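Side-chain contact in Myo-inositol phosphohydrolase (Mitsuokella multacida, PDB 4WU3), which probably removes phosphate groups from myo-inositol hexakisphosphate (phytate), as a phosphatase of the protein-tyrosine-phosphatase-like phytase family: residues A[538-541]-A[546-549]. The protein carries 2 engineered substitutions. Sequence-based numbering, arbitrary orientation.
Sequences FHSQ and RTTA. Engineered in segment 538-541: Ser540 (natural residue Cys). With 4IP (inositol-(1,3,4,5)-tetrakisphosphate), chain F.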
# COMPACT_ATOMS: atom_id res chain seq x y z
N PHE A 538 0.59 45.76 -8.32
CA PHE A 538 0.89 44.37 -8.07
C PHE A 538 0.30 43.49 -9.15
O PHE A 538 -0.85 43.67 -9.57
CB PHE A 538 0.32 43.94 -6.74
CG PHE A 538 0.96 44.60 -5.57
CD1 PHE A 538 2.09 44.08 -5.01
CD2 PHE A 538 0.41 45.75 -5.04
CE1 PHE A 538 2.68 44.70 -3.92
CE2 PHE A 538 1.00 46.38 -3.96
CZ PHE A 538 2.14 45.85 -3.40
N HIS A 539 1.08 42.51 -9.59
CA HIS A 539 0.56 41.47 -10.47
C HIS A 539 1.14 40.12 -10.08
O HIS A 539 2.22 40.03 -9.50
CB HIS A 539 0.83 41.77 -11.96
CG HIS A 539 2.18 41.34 -12.44
ND1 HIS A 539 2.47 40.04 -12.79
CD2 HIS A 539 3.33 42.04 -12.60
CE1 HIS A 539 3.74 39.95 -13.14
NE2 HIS A 539 4.28 41.15 -13.04
N SER A 540 0.40 39.08 -10.38
CA SER A 540 0.92 37.73 -10.28
C SER A 540 0.52 37.06 -11.59
O SER A 540 0.68 37.67 -12.65
CB SER A 540 0.37 37.03 -9.04
OG SER A 540 -0.97 37.43 -8.82
N GLN A 541 0.00 35.84 -11.54
CA GLN A 541 -0.39 35.15 -12.78
C GLN A 541 -1.77 35.61 -13.16
O GLN A 541 -1.99 36.07 -14.28
CB GLN A 541 -0.35 33.62 -12.61
CG GLN A 541 -0.32 32.83 -13.92
CD GLN A 541 -1.67 32.71 -14.61
OE1 GLN A 541 -2.71 32.72 -13.96
NE2 GLN A 541 -1.65 32.56 -15.92
N ARG A 546 -2.06 35.77 -4.90
CA ARG A 546 -0.89 36.52 -4.47
C ARG A 546 -1.08 38.03 -4.56
O ARG A 546 -0.73 38.76 -3.63
CB ARG A 546 0.32 36.09 -5.27
CG ARG A 546 0.81 34.70 -4.89
CD ARG A 546 1.84 34.19 -5.88
NE ARG A 546 1.22 33.91 -7.17
CZ ARG A 546 1.87 33.45 -8.23
NH1 ARG A 546 3.17 33.21 -8.16
NH2 ARG A 546 1.21 33.21 -9.37
N THR A 547 -1.65 38.51 -5.65
CA THR A 547 -1.87 39.93 -5.85
C THR A 547 -2.78 40.55 -4.78
O THR A 547 -2.46 41.61 -4.22
CB THR A 547 -2.47 40.20 -7.24
OG1 THR A 547 -1.45 39.99 -8.24
CG2 THR A 547 -3.00 41.61 -7.36
N THR A 548 -3.91 39.90 -4.50
CA THR A 548 -4.86 40.41 -3.52
C THR A 548 -4.33 40.31 -2.10
O THR A 548 -4.61 41.17 -1.26
CB THR A 548 -6.22 39.69 -3.60
OG1 THR A 548 -6.68 39.66 -4.95
CG2 THR A 548 -7.23 40.43 -2.76
N ALA A 549 -3.56 39.27 -1.83
CA ALA A 549 -2.86 39.14 -0.55
C ALA A 549 -1.95 40.35 -0.28
O ALA A 549 -2.05 41.01 0.75
CB ALA A 549 -2.05 37.85 -0.51
C1 4IP F . -3.86 32.21 -8.69
O1 4IP F . -3.73 33.63 -8.64
C2 4IP F . -3.62 31.71 -10.11
O2 4IP F . -4.51 32.38 -11.00
C3 4IP F . -3.88 30.22 -10.23
O3 4IP F . -3.68 29.81 -11.59
C4 4IP F . -5.28 29.84 -9.78
O4 4IP F . -5.42 28.42 -9.83
C5 4IP F . -5.53 30.34 -8.36
O5 4IP F . -6.87 30.04 -7.95
C6 4IP F . -5.27 31.84 -8.23
O6 4IP F . -5.46 32.27 -6.88
P1 4IP F . -2.32 34.38 -8.49
O1P 4IP F . -1.89 34.09 -7.08
O2P 4IP F . -2.66 35.81 -8.78
O3P 4IP F . -1.45 33.75 -9.56
P3 4IP F . -2.61 28.64 -11.93
O4P 4IP F . -2.86 27.60 -10.87
O5P 4IP F . -1.27 29.33 -11.85
O6P 4IP F . -2.99 28.19 -13.32
P4 4IP F . -6.66 27.70 -10.58
O7P 4IP F . -6.71 28.35 -11.94
O8P 4IP F . -6.22 26.25 -10.63
O9P 4IP F . -7.84 27.99 -9.69
P5 4IP F . -7.16 29.60 -6.42
OPF 4IP F . -5.88 28.93 -5.94
OPG 4IP F . -8.35 28.68 -6.56
OPH 4IP F . -7.45 30.91 -5.71
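Ser540 and Arg546 face each other across a buried contact that lines a phosphate site, between the end of strand 535-539 and the first turn of helix 545-558. Ser540, engineered in place of the natural cysteine, turns its OG between its own backbone N and carbonyl carbon (chi1 36°), which brings it to Thr547 on the helix. Thr547 OG1 donates to Ser540 OG over 2.7 Å; Thr547 N reaches the same oxygen only weakly. Ser540 OG also lies against O2P of the inositol tetrakisphosphate, but so close that the detail of this bond is doubtful. The Thr547 methyl CG2 makes van der Waals contact with the Phe538 carbonyl oxygen and lies 4.1 Å from Phe538 CB. The Arg546 chain, bent at chi3 (-69°), curls round the same phosphate and meets it edge-on, with P1 in the guanidinium plane. Arg546 NE donates to O1P of the ligand at 3.1 Å, and Arg546 NH2 almost straight to its O3P at 2.7 Å (177°). Arg546 N adds a second donor to ligand O1P, 2.8 Å away, while Gln541 N, in the loop after the strand, donates to O3P. Ser540 CB covers one guanidinium face, and a salt bridge from NH1 to Glu424 helps fix the group's rotation. With alanine in place of Arg546, O1P and O3P would probably each lose a side-chain donor and Glu424 its cationic mate. His539 ND1 holds Ser540 O at 3.0 Å in the carbonyl plane, with Glu493 on its NE2, and so steadies the turn. Residues 540-546, whose Ala544 N also binds the ligand, form the P-loop of the protein tyrosine phosphatase fold, the CX5R signature, its cysteine here replaced by Ser540, with Arg546 as its arginine.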